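Local atomic coordinates of Nadp(h)-dependent ketose reductase (Bemisia argentifolii, PDB entry 1E3J), a protein that probably catalyses the NADP(H)-dependent interconversion of fructose and sorbitol as a zinc-containing polyol dehydrogenase of the alcohol dehydrogenase family. Residues A[147-152]-A[344-349]; A[156-161]-A[301-306]; A[185-190]-A[305-310]; A[205-210]-A[315-320]. One frame throughout, in Å; residues are numbered along the deposited sequence.

Interaction 1 (A[147-152]-A[344-349]); sequences EGALLE and KVMISC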
loop_
_atom_site.group_PDB
_atom_site.type_symbol
_atom_site.label_atom_id
_atom_site.label_comp_id
_atom_site.label_asym_id
_atom_site.label_seq_id
_atom_site.Cartn_x
_atom_site.Cartn_y
_atom_site.Cartn_z
ATOM N N GLU A 147 -33.489 -4.834 1.586
ATOM C CA GLU A 147 -32.232 -4.114 1.592
ATOM C C GLU A 147 -31.057 -5.106 1.547
ATOM O O GLU A 147 -30.097 -4.887 0.843
ATOM C CB GLU A 147 -32.146 -3.220 2.831
ATOM C CG GLU A 147 -33.033 -1.960 2.736
ATOM C CD GLU A 147 -33.121 -1.183 4.041
ATOM O OE1 GLU A 147 -33.408 -1.787 5.106
ATOM O OE2 GLU A 147 -32.896 0.047 4.008
ATOM N N GLY A 148 -31.151 -6.211 2.285
ATOM C CA GLY A 148 -30.088 -7.199 2.267
ATOM C C GLY A 148 -29.839 -7.736 0.865
ATOM O O GLY A 148 -28.666 -8.009 0.496
ATOM N N ALA A 149 -30.917 -7.881 0.072
ATOM C CA ALA A 149 -30.766 -8.388 -1.304
ATOM C C ALA A 149 -30.029 -7.363 -2.149
ATOM O O ALA A 149 -29.321 -7.693 -3.096
ATOM C CB ALA A 149 -32.192 -8.732 -1.973
ATOM N N LEU A 150 -30.179 -6.109 -1.794
ATOM C CA LEU A 150 -29.493 -5.066 -2.529
ATOM C C LEU A 150 -27.993 -4.888 -2.097
ATOM O O LEU A 150 -27.251 -4.075 -2.686
ATOM C CB LEU A 150 -30.272 -3.775 -2.349
ATOM C CG LEU A 150 -31.687 -3.803 -2.995
ATOM C CD1 LEU A 150 -32.597 -2.830 -2.247
ATOM C CD2 LEU A 150 -31.606 -3.474 -4.499
ATOM N N LEU A 151 -27.547 -5.652 -1.095
ATOM C CA LEU A 151 -26.146 -5.527 -0.650
ATOM C C LEU A 151 -25.207 -6.123 -1.696
ATOM O O LEU A 151 -24.057 -5.755 -1.747
ATOM C CB LEU A 151 -25.915 -6.246 0.677
ATOM C CG LEU A 151 -26.719 -5.692 1.842
ATOM C CD1 LEU A 151 -26.274 -6.406 3.117
ATOM C CD2 LEU A 151 -26.491 -4.212 1.971
ATOM N N GLU A 152 -25.711 -7.046 -2.522
ATOM C CA GLU A 152 -24.897 -7.672 -3.553
ATOM C C GLU A 152 -24.473 -6.606 -4.560
ATOM O O GLU A 152 -23.291 -6.489 -4.848
ATOM C CB GLU A 152 -25.655 -8.827 -4.237
ATOM C CG GLU A 152 -24.798 -9.792 -5.100
ATOM C CD GLU A 152 -24.417 -9.233 -6.476
ATOM O OE1 GLU A 152 -25.057 -8.265 -6.965
ATOM O OE2 GLU A 152 -23.492 -9.787 -7.109
ATOM N N LYS A 344 -33.840 -1.244 -10.676
ATOM C CA LYS A 344 -33.631 -2.599 -10.205
ATOM C C LYS A 344 -34.953 -3.367 -10.070
ATOM O O LYS A 344 -35.910 -2.874 -9.462
ATOM C CB LYS A 344 -32.870 -2.547 -8.862
ATOM C CG LYS A 344 -32.743 -3.869 -8.139
ATOM C CD LYS A 344 -31.967 -4.960 -8.900
ATOM C CE LYS A 344 -30.487 -4.652 -9.108
ATOM N NZ LYS A 344 -29.837 -5.875 -9.717
ATOM N N VAL A 345 -35.002 -4.569 -10.650
ATOM C CA VAL A 345 -36.183 -5.446 -10.600
ATOM C C VAL A 345 -35.951 -6.474 -9.493
ATOM O O VAL A 345 -34.949 -7.185 -9.509
ATOM C CB VAL A 345 -36.389 -6.196 -11.948
ATOM C CG1 VAL A 345 -37.524 -7.168 -11.831
ATOM C CG2 VAL A 345 -36.648 -5.199 -13.078
ATOM N N MET A 346 -36.897 -6.547 -8.560
ATOM C CA MET A 346 -36.848 -7.411 -7.394
ATOM C C MET A 346 -37.997 -8.442 -7.344
ATOM O O MET A 346 -39.176 -8.119 -7.581
ATOM C CB MET A 346 -36.896 -6.534 -6.141
ATOM C CG MET A 346 -36.674 -7.268 -4.841
ATOM S SD MET A 346 -34.932 -7.833 -4.591
ATOM C CE MET A 346 -34.107 -6.233 -4.737
ATOM N N ILE A 347 -37.631 -9.677 -7.007
ATOM C CA ILE A 347 -38.542 -10.789 -6.907
ATOM C C ILE A 347 -38.627 -11.274 -5.475
ATOM O O ILE A 347 -37.615 -11.665 -4.909
ATOM C CB ILE A 347 -38.067 -11.973 -7.776
ATOM C CG1 ILE A 347 -37.825 -11.481 -9.200
ATOM C CG2 ILE A 347 -39.112 -13.099 -7.716
ATOM C CD1 ILE A 347 -37.379 -12.564 -10.197
ATOM N N SER A 348 -39.826 -11.258 -4.890
ATOM C CA SER A 348 -40.014 -11.709 -3.506
ATOM C C SER A 348 -40.389 -13.182 -3.510
ATOM O O SER A 348 -41.194 -13.627 -4.333
ATOM C CB SER A 348 -41.096 -10.882 -2.809
ATOM O OG SER A 348 -42.241 -10.769 -3.625
ATOM N N CYS A 349 -39.833 -13.923 -2.563
ATOM C CA CYS A 349 -40.017 -15.356 -2.484
ATOM C C CYS A 349 -40.879 -15.968 -1.409
ATOM O O CYS A 349 -41.167 -17.150 -1.483
ATOM C CB CYS A 349 -38.650 -16.011 -2.371
ATOM S SG CYS A 349 -37.618 -15.815 -3.798
#
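Met-346 lays its thioether across Ala-149 and Leu-150, joining the last strand of the zinc-alcohol-dehydrogenase fold, 344-348, to the junction of helices 145-149 and 151-164. CG of Met-346 stands anti to the backbone N (chi1 -172°), and the chain then bends at both later torsions, which turns the methyl back toward Leu-150. The sulfur is left over the small Ala-149, SD to CB 3.9 Å. Alanine suits this place because a single methyl lets the strand side chain lie close to the helix. The branched end of Leu-150 is met at an oblique angle, with Met-346 CE 3.7 Å from Leu-150 CD2 and 3.8 Å from Leu-150 CG.

Lys-344, two residues earlier and on the same side of the strand, supplies only its aliphatic part to this apolar surface. Its chain and that of Leu-150 run past each other in opposite senses. The ammonium group goes on to the zinc site of Cys-41, His-66 and Glu-67, forming a salt bridge with Glu-67 and a hydrogen bond to Ile-40 O; lysine thus combines a greasy stem with a buried charge that has partners. Glu-152 is another residue of that zinc site, though not bound to the metal in this chain, and its OE1 stays 6.0 Å from Lys-344 NZ. The stem of the lysine meets the leucine where Lys-344 CG lies 3.8 Å from Leu-150 CD2.

Interaction 2 (A[156-161]-A[301-306]); sequences VGVHAC and YPIALE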
loop_
_atom_site.group_PDB
_atom_site.type_symbol
_atom_site.label_atom_id
_atom_site.label_comp_id
_atom_site.label_asym_id
_atom_site.label_seq_id
_atom_site.Cartn_x
_atom_site.Cartn_y
_atom_site.Cartn_z
ATOM N N VAL A 156 -20.580 -4.288 -5.072
ATOM C CA VAL A 156 -19.814 -4.077 -6.295
ATOM C C VAL A 156 -19.364 -2.625 -6.290
ATOM O O VAL A 156 -18.265 -2.293 -6.734
ATOM C CB VAL A 156 -20.634 -4.258 -7.564
ATOM C CG1 VAL A 156 -19.768 -3.876 -8.761
ATOM C CG2 VAL A 156 -21.145 -5.723 -7.706
ATOM N N GLY A 157 -20.213 -1.736 -5.794
ATOM C CA GLY A 157 -19.804 -0.346 -5.755
ATOM C C GLY A 157 -18.748 -0.119 -4.670
ATOM O O GLY A 157 -17.848 0.710 -4.827
ATOM N N VAL A 158 -18.879 -0.826 -3.550
ATOM C CA VAL A 158 -17.932 -0.669 -2.479
ATOM C C VAL A 158 -16.576 -1.169 -2.994
ATOM O O VAL A 158 -15.538 -0.512 -2.804
ATOM C CB VAL A 158 -18.348 -1.520 -1.236
ATOM C CG1 VAL A 158 -17.209 -1.588 -0.235
ATOM C CG2 VAL A 158 -19.530 -0.900 -0.558
ATOM N N HIS A 159 -16.600 -2.315 -3.670
ATOM C CA HIS A 159 -15.386 -2.911 -4.177
ATOM C C HIS A 159 -14.695 -1.957 -5.134
ATOM O O HIS A 159 -13.473 -1.752 -5.046
ATOM C CB HIS A 159 -15.683 -4.222 -4.887
ATOM C CG HIS A 159 -14.458 -4.976 -5.289
ATOM N ND1 HIS A 159 -13.421 -5.240 -4.412
ATOM C CD2 HIS A 159 -14.117 -5.558 -6.462
ATOM C CE1 HIS A 159 -12.502 -5.958 -5.028
ATOM N NE2 HIS A 159 -12.896 -6.166 -6.276
ATOM N N ALA A 160 -15.465 -1.354 -6.044
ATOM C CA ALA A 160 -14.856 -0.416 -6.987
ATOM C C ALA A 160 -14.277 0.787 -6.238
ATOM O O ALA A 160 -13.180 1.237 -6.567
ATOM C CB ALA A 160 -15.867 0.037 -8.025
ATOM N N CYS A 161 -14.972 1.290 -5.210
ATOM C CA CYS A 161 -14.428 2.437 -4.480
ATOM C C CYS A 161 -13.138 2.090 -3.743
ATOM O O CYS A 161 -12.145 2.845 -3.813
ATOM C CB CYS A 161 -15.440 3.015 -3.486
ATOM S SG CYS A 161 -16.775 3.942 -4.320
ATOM N N TYR A 301 -19.020 -6.979 1.451
ATOM C CA TYR A 301 -20.321 -7.091 2.083
ATOM C C TYR A 301 -20.485 -6.424 3.445
ATOM O O TYR A 301 -21.435 -5.690 3.651
ATOM C CB TYR A 301 -20.717 -8.547 2.232
ATOM C CG TYR A 301 -21.679 -8.966 1.173
ATOM C CD1 TYR A 301 -21.235 -9.223 -0.118
ATOM C CD2 TYR A 301 -23.049 -9.107 1.459
ATOM C CE1 TYR A 301 -22.117 -9.625 -1.115
ATOM C CE2 TYR A 301 -23.950 -9.506 0.454
ATOM C CZ TYR A 301 -23.484 -9.767 -0.817
ATOM O OH TYR A 301 -24.354 -10.212 -1.809
ATOM N N PRO A 302 -19.559 -6.661 4.398
ATOM C CA PRO A 302 -19.749 -6.019 5.714
ATOM C C PRO A 302 -19.778 -4.503 5.663
ATOM O O PRO A 302 -20.456 -3.851 6.483
ATOM C CB PRO A 302 -18.560 -6.559 6.568
ATOM C CG PRO A 302 -18.223 -7.895 5.881
ATOM C CD PRO A 302 -18.340 -7.493 4.381
ATOM N N ILE A 303 -19.027 -3.931 4.727
ATOM C CA ILE A 303 -19.009 -2.484 4.591
ATOM C C ILE A 303 -20.356 -2.056 3.976
ATOM O O ILE A 303 -20.966 -1.082 4.399
ATOM C CB ILE A 303 -17.887 -2.020 3.617
ATOM C CG1 ILE A 303 -16.511 -2.571 4.054
ATOM C CG2 ILE A 303 -17.914 -0.513 3.509
ATOM C CD1 ILE A 303 -15.924 -1.975 5.322
ATOM N N ALA A 304 -20.823 -2.789 2.971
ATOM C CA ALA A 304 -22.086 -2.399 2.340
ATOM C C ALA A 304 -23.173 -2.411 3.395
ATOM O O ALA A 304 -23.961 -1.478 3.487
ATOM C CB ALA A 304 -22.442 -3.349 1.206
ATOM N N LEU A 305 -23.175 -3.458 4.213
ATOM C CA LEU A 305 -24.174 -3.585 5.248
ATOM C C LEU A 305 -24.061 -2.415 6.213
ATOM O O LEU A 305 -25.080 -1.805 6.557
ATOM C CB LEU A 305 -24.004 -4.909 5.970
ATOM C CG LEU A 305 -24.851 -5.048 7.239
ATOM C CD1 LEU A 305 -26.341 -5.042 6.920
ATOM C CD2 LEU A 305 -24.438 -6.334 7.931
ATOM N N GLU A 306 -22.830 -2.056 6.607
ATOM C CA GLU A 306 -22.684 -0.920 7.530
ATOM C C GLU A 306 -23.165 0.366 6.881
ATOM O O GLU A 306 -23.705 1.219 7.590
ATOM C CB GLU A 306 -21.237 -0.727 8.003
ATOM C CG GLU A 306 -21.024 0.393 9.073
ATOM C CD GLU A 306 -21.807 0.157 10.376
ATOM O OE1 GLU A 306 -21.898 -1.002 10.818
ATOM O OE2 GLU A 306 -22.331 1.121 10.981
#
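Helices 151-164 and 301-309 come together with their backbones nearest at Val-158 and Ala-304, whose CA atoms are 6.6 Å apart. This is helix-helix packing in the zinc-alcohol-dehydrogenase fold, made possible at that spacing by small and beta-branched residues. Val-158 points toward the other helix and its two methyls divide the work. CG1, placed anti to the backbone N (chi1 168°), faces Ile-303, while CG2, on the other branch, is set over Ala-304.

The valine and isoleucine cross at a slant, touching through the base of the isoleucine: Val-158 CG1 is 3.9 Å from Ile-303 CB and 4.0 Å from Ile-303 CG2. Although the isoleucine starts toward Val-158, the end of its longer branch leads away from this partner. Beta-branching is useful here because it puts apolar bulk close to the main chain, where two neighbouring helices meet. Ala-304 has the complementary merit of taking up little room, so the valine methyl can approach the helix backbone itself.

Ala-304 also packs on Ser-155 of helix 151-164, and Ile-303 reaches Leu-168 of a second subunit, bringing the helix pair into the assembly. On another side of helix 151-164, His-159 NE2 is hydrogen-bonded to Glu-288 of a third subunit. Within the contact no polar bond crosses between the helices; at Ala-304, Val-158 CG2 lies 4.1 Å from the CA atom and 4.2 Å from CB.

Interaction 3 (A[185-190]-A[305-310]); sequences VLAAKA and LEMVAS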
loop_
_atom_site.group_PDB
_atom_site.type_symbol
_atom_site.label_atom_id
_atom_site.label_comp_id
_atom_site.label_asym_id
_atom_site.label_seq_id
_atom_site.Cartn_x
_atom_site.Cartn_y
_atom_site.Cartn_z
ATOM N N VAL A 185 -22.469 5.664 -6.960
ATOM C CA VAL A 185 -22.685 7.008 -6.422
ATOM C C VAL A 185 -22.852 6.900 -4.928
ATOM O O VAL A 185 -22.219 7.647 -4.147
ATOM C CB VAL A 185 -23.939 7.701 -7.037
ATOM C CG1 VAL A 185 -24.345 8.924 -6.188
ATOM C CG2 VAL A 185 -23.635 8.155 -8.474
ATOM N N LEU A 186 -23.708 5.974 -4.524
ATOM C CA LEU A 186 -23.969 5.727 -3.108
ATOM C C LEU A 186 -22.667 5.362 -2.335
ATOM O O LEU A 186 -22.367 5.969 -1.298
ATOM C CB LEU A 186 -25.004 4.595 -2.964
ATOM C CG LEU A 186 -26.441 4.952 -3.452
ATOM C CD1 LEU A 186 -27.298 3.712 -3.522
ATOM C CD2 LEU A 186 -27.062 5.944 -2.465
ATOM N N ALA A 187 -21.896 4.401 -2.852
ATOM C CA ALA A 187 -20.665 3.992 -2.184
ATOM C C ALA A 187 -19.653 5.149 -2.144
ATOM O O ALA A 187 -19.078 5.432 -1.115
ATOM C CB ALA A 187 -20.041 2.752 -2.897
ATOM N N ALA A 188 -19.486 5.840 -3.257
ATOM C CA ALA A 188 -18.536 6.927 -3.325
ATOM C C ALA A 188 -18.912 8.069 -2.369
ATOM O O ALA A 188 -18.026 8.662 -1.704
ATOM C CB ALA A 188 -18.421 7.418 -4.750
ATOM N N LYS A 189 -20.205 8.368 -2.268
ATOM C CA LYS A 189 -20.614 9.422 -1.349
ATOM C C LYS A 189 -20.417 8.892 0.063
ATOM O O LYS A 189 -19.963 9.626 0.949
ATOM C CB LYS A 189 -22.084 9.812 -1.547
ATOM C CG LYS A 189 -22.351 10.536 -2.856
ATOM C CD LYS A 189 -21.596 11.857 -2.946
ATOM C CE LYS A 189 -21.876 12.792 -1.727
ATOM N NZ LYS A 189 -20.874 13.943 -1.713
ATOM N N ALA A 190 -20.762 7.626 0.293
ATOM C CA ALA A 190 -20.554 7.108 1.624
ATOM C C ALA A 190 -19.049 7.160 1.981
ATOM O O ALA A 190 -18.701 7.285 3.148
ATOM C CB ALA A 190 -21.082 5.671 1.734
ATOM N N LEU A 305 -23.175 -3.458 4.213
ATOM C CA LEU A 305 -24.174 -3.585 5.248
ATOM C C LEU A 305 -24.061 -2.415 6.213
ATOM O O LEU A 305 -25.080 -1.805 6.557
ATOM C CB LEU A 305 -24.004 -4.909 5.970
ATOM C CG LEU A 305 -24.851 -5.048 7.239
ATOM C CD1 LEU A 305 -26.341 -5.042 6.920
ATOM C CD2 LEU A 305 -24.438 -6.334 7.931
ATOM N N GLU A 306 -22.830 -2.056 6.607
ATOM C CA GLU A 306 -22.684 -0.920 7.530
ATOM C C GLU A 306 -23.165 0.366 6.881
ATOM O O GLU A 306 -23.705 1.219 7.590
ATOM C CB GLU A 306 -21.237 -0.727 8.003
ATOM C CG GLU A 306 -21.024 0.393 9.073
ATOM C CD GLU A 306 -21.807 0.157 10.376
ATOM O OE1 GLU A 306 -21.898 -1.002 10.818
ATOM O OE2 GLU A 306 -22.331 1.121 10.981
ATOM N N MET A 307 -22.977 0.530 5.559
ATOM C CA MET A 307 -23.475 1.761 4.917
ATOM C C MET A 307 -25.019 1.827 5.022
ATOM O O MET A 307 -25.600 2.871 5.320
ATOM C CB MET A 307 -23.081 1.842 3.424
ATOM C CG MET A 307 -21.588 1.957 3.158
ATOM S SD MET A 307 -21.234 1.760 1.407
ATOM C CE MET A 307 -19.484 2.000 1.361
ATOM N N VAL A 308 -25.687 0.712 4.783
ATOM C CA VAL A 308 -27.150 0.722 4.860
ATOM C C VAL A 308 -27.648 0.825 6.318
ATOM O O VAL A 308 -28.548 1.603 6.605
ATOM C CB VAL A 308 -27.731 -0.546 4.191
ATOM C CG1 VAL A 308 -29.258 -0.561 4.309
ATOM C CG2 VAL A 308 -27.288 -0.601 2.746
ATOM N N ALA A 309 -27.035 0.062 7.229
ATOM C CA ALA A 309 -27.430 0.037 8.647
ATOM C C ALA A 309 -27.262 1.373 9.374
ATOM O O ALA A 309 -28.075 1.738 10.223
ATOM C CB ALA A 309 -26.640 -1.068 9.401
ATOM N N SER A 310 -26.222 2.115 9.030
ATOM C CA SER A 310 -25.980 3.406 9.662
ATOM C C SER A 310 -26.772 4.527 8.976
ATOM O O SER A 310 -26.736 5.673 9.408
ATOM C CB SER A 310 -24.487 3.728 9.608
ATOM O OG SER A 310 -24.049 3.836 8.259
#
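Met-307 stretches over the flank of helix 179-190, overlapping the methyl of Ala-190 and ending near Ala-187. Its CG is anti to the carbonyl carbon (chi1 -65°), and the chain beyond is fully extended, carrying the thioether straight out from helix 301-309. The sulfur and both carbons bonded to it lie beside one methyl: Ala-190 CB is 3.9 Å from Met-307 SD and 4.0 Å from Met-307 CE. Farther along, Met-307 CE comes within 4.2 Å of Ala-187 CA, with the alanine methyl turned to the side rather than directly at it.

The residue types are complementary. A long, unbranched methionine can bridge from one helix to the next, and two alanines about one helical turn apart give it a low surface to lie on. The same methionine also packs on Val-158 of helix 151-164 and on Leu-168 of a second subunit, placing this side chain where three helices and a subunit boundary come together.

Beyond the contact, Ser-310 turns its hydroxyl back to the main chain. Its OG donates to Glu-306 O at 2.7 Å, tilted 20° from the carbonyl plane. That oxygen also accepts from Ser-310 N, so one residue grips it twice. As a whole, the contact is apolar helix-helix packing on the coenzyme-domain side of the enzyme, where helix 179-190 follows the first strand and glycine-rich turn of a Rossmann-type fold.

Interaction 4 (A[205-210]-A[315-320]); sequences LEVAKN and VKQLVT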
loop_
_atom_site.group_PDB
_atom_site.type_symbol
_atom_site.label_atom_id
_atom_site.label_comp_id
_atom_site.label_asym_id
_atom_site.label_seq_id
_atom_site.Cartn_x
_atom_site.Cartn_y
_atom_site.Cartn_z
ATOM N N LEU A 205 -30.813 10.340 -13.788
ATOM C CA LEU A 205 -29.864 11.271 -13.218
ATOM C C LEU A 205 -30.574 11.873 -12.021
ATOM O O LEU A 205 -29.951 12.311 -11.051
ATOM C CB LEU A 205 -29.450 12.340 -14.227
ATOM C CG LEU A 205 -28.306 11.840 -15.138
ATOM C CD1 LEU A 205 -28.054 12.825 -16.268
ATOM C CD2 LEU A 205 -27.010 11.633 -14.304
ATOM N N GLU A 206 -31.897 11.850 -12.071
ATOM C CA GLU A 206 -32.675 12.372 -10.967
ATOM C C GLU A 206 -32.462 11.442 -9.767
ATOM O O GLU A 206 -32.310 11.903 -8.639
ATOM C CB GLU A 206 -34.152 12.430 -11.349
ATOM C CG GLU A 206 -35.051 12.921 -10.242
ATOM C CD GLU A 206 -35.728 14.240 -10.592
ATOM O OE1 GLU A 206 -36.400 14.302 -11.667
ATOM O OE2 GLU A 206 -35.588 15.204 -9.791
ATOM N N VAL A 207 -32.474 10.132 -9.999
ATOM C CA VAL A 207 -32.212 9.212 -8.888
ATOM C C VAL A 207 -30.750 9.420 -8.419
ATOM O O VAL A 207 -30.479 9.488 -7.223
ATOM C CB VAL A 207 -32.394 7.749 -9.298
ATOM C CG1 VAL A 207 -32.315 6.880 -8.063
ATOM C CG2 VAL A 207 -33.764 7.560 -9.983
ATOM N N ALA A 208 -29.829 9.562 -9.365
ATOM C CA ALA A 208 -28.426 9.772 -9.034
ATOM C C ALA A 208 -28.292 10.938 -8.051
ATOM O O ALA A 208 -27.530 10.872 -7.059
ATOM C CB ALA A 208 -27.665 10.050 -10.270
ATOM N N LYS A 209 -29.053 11.999 -8.306
ATOM C CA LYS A 209 -29.016 13.152 -7.421
ATOM C C LYS A 209 -29.587 12.786 -6.053
ATOM O O LYS A 209 -29.047 13.161 -5.012
ATOM C CB LYS A 209 -29.798 14.322 -8.010
ATOM C CG LYS A 209 -29.577 15.595 -7.230
ATOM N N ASN A 210 -30.685 12.052 -6.038
ATOM C CA ASN A 210 -31.214 11.692 -4.742
ATOM C C ASN A 210 -30.218 10.754 -4.048
ATOM O O ASN A 210 -30.217 10.654 -2.821
ATOM C CB ASN A 210 -32.568 10.991 -4.846
ATOM C CG ASN A 210 -33.284 10.999 -3.522
ATOM O OD1 ASN A 210 -33.559 12.081 -2.988
ATOM N ND2 ASN A 210 -33.566 9.810 -2.957
ATOM N N VAL A 315 -30.654 2.198 -0.326
ATOM C CA VAL A 315 -30.594 1.404 -1.542
ATOM C C VAL A 315 -32.001 0.989 -1.950
ATOM O O VAL A 315 -32.221 0.606 -3.085
ATOM C CB VAL A 315 -29.722 0.121 -1.379
ATOM C CG1 VAL A 315 -28.253 0.505 -1.197
ATOM C CG2 VAL A 315 -30.208 -0.702 -0.213
ATOM N N LYS A 316 -32.949 1.071 -1.015
ATOM C CA LYS A 316 -34.327 0.676 -1.289
ATOM C C LYS A 316 -34.932 1.492 -2.438
ATOM O O LYS A 316 -35.720 0.964 -3.230
ATOM C CB LYS A 316 -35.191 0.787 -0.006
ATOM C CG LYS A 316 -35.493 2.226 0.477
ATOM C CD LYS A 316 -35.812 2.301 2.005
ATOM C CE LYS A 316 -36.936 1.329 2.436
ATOM N NZ LYS A 316 -37.176 1.271 3.929
ATOM N N GLN A 317 -34.542 2.756 -2.561
ATOM C CA GLN A 317 -35.071 3.592 -3.638
ATOM C C GLN A 317 -34.673 3.045 -5.001
ATOM O O GLN A 317 -35.096 3.576 -6.018
ATOM C CB GLN A 317 -34.528 5.016 -3.541
ATOM C CG GLN A 317 -33.041 5.139 -3.951
ATOM C CD GLN A 317 -32.461 6.475 -3.539
ATOM O OE1 GLN A 317 -32.902 7.517 -4.025
ATOM N NE2 GLN A 317 -31.478 6.460 -2.617
ATOM N N LEU A 318 -33.849 2.004 -5.033
ATOM C CA LEU A 318 -33.381 1.448 -6.303
ATOM C C LEU A 318 -34.374 0.471 -6.902
ATOM O O LEU A 318 -34.343 0.177 -8.092
ATOM C CB LEU A 318 -32.038 0.725 -6.107
ATOM C CG LEU A 318 -30.694 1.412 -6.394
ATOM C CD1 LEU A 318 -30.816 2.913 -6.351
ATOM C CD2 LEU A 318 -29.659 0.901 -5.375
ATOM N N VAL A 319 -35.235 -0.075 -6.074
ATOM C CA VAL A 319 -36.201 -1.027 -6.598
ATOM C C VAL A 319 -37.321 -0.282 -7.363
ATOM O O VAL A 319 -38.090 0.444 -6.753
ATOM C CB VAL A 319 -36.802 -1.813 -5.440
ATOM C CG1 VAL A 319 -37.852 -2.822 -5.946
ATOM C CG2 VAL A 319 -35.672 -2.500 -4.690
ATOM N N THR A 320 -37.385 -0.420 -8.690
ATOM C CA THR A 320 -38.452 0.242 -9.445
ATOM C C THR A 320 -39.626 -0.723 -9.639
ATOM O O THR A 320 -40.786 -0.308 -9.653
ATOM C CB THR A 320 -37.983 0.738 -10.842
ATOM O OG1 THR A 320 -37.204 -0.270 -11.486
ATOM C CG2 THR A 320 -37.163 2.021 -10.716
#
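The second helix of the Rossmann-type domain, 202-210, faces the short 3-10 turn 316-318 that leads into strand 319-324, and an amide-amide hydrogen bond joins them. Asn-210 ND2 donates to Gln-317 OE1 at 2.6 Å, and the N-H points almost straight at the acceptor, with an angle of 173°. The acceptor lies in the amide plane of Asn-210, but the donor is tilted 32° from the carbonyl plane of Gln-317. The two flat groups therefore meet steeply turned.

CG of Gln-317 sits between the backbone N and the carbonyl carbon (chi1 73°), and the extended chain beyond it carries the amide across to the helix. Glutamine fits this position because its length spans the gap and the two polar atoms of its amide do different work: OE1 accepts the N-H of Asn-210, while NE2 is bonded to Asn-314 O. These opposed roles help fix which way round the amide faces. The shorter asparagine, at the last residue of its helix, can offer ND2 without a long reach.

About one turn earlier, Val-207 lies alongside the glutamine, the two chains passing in opposite directions, with Val-207 CG1 4.1 Å from Gln-317 OE1. The valine also packs on Ile-343 and Leu-182. The polar pair lies at the surface, next to apolar packing in which Leu-318 touches Val-183 of helix 179-190, while backbone bonds from Leu-318 and Thr-320 to Lys-344 tie the turn and strand 319-324 to strand 344-348.

Interactions 1, 2 and 3 are buried and apolar, whereas interaction 4 lies at the surface and is the one whose segments are joined by a hydrogen bond. Helix 151-164 serves interactions 1 and 2, and helix 301-309 serves 2 and 3, whose centres are about 7 Å apart and which meet where Val-158 CG2 touches Met-307 CE at 3.5 Å. Interactions 1 and 4 reach neighbouring strands of one sheet, 344-348 and 319-324. Interactions 2 and 3 also pack against a second subunit, while interaction 1 borders the zinc site. Along the chain, the other three are nested inside the loop closed by interaction 1.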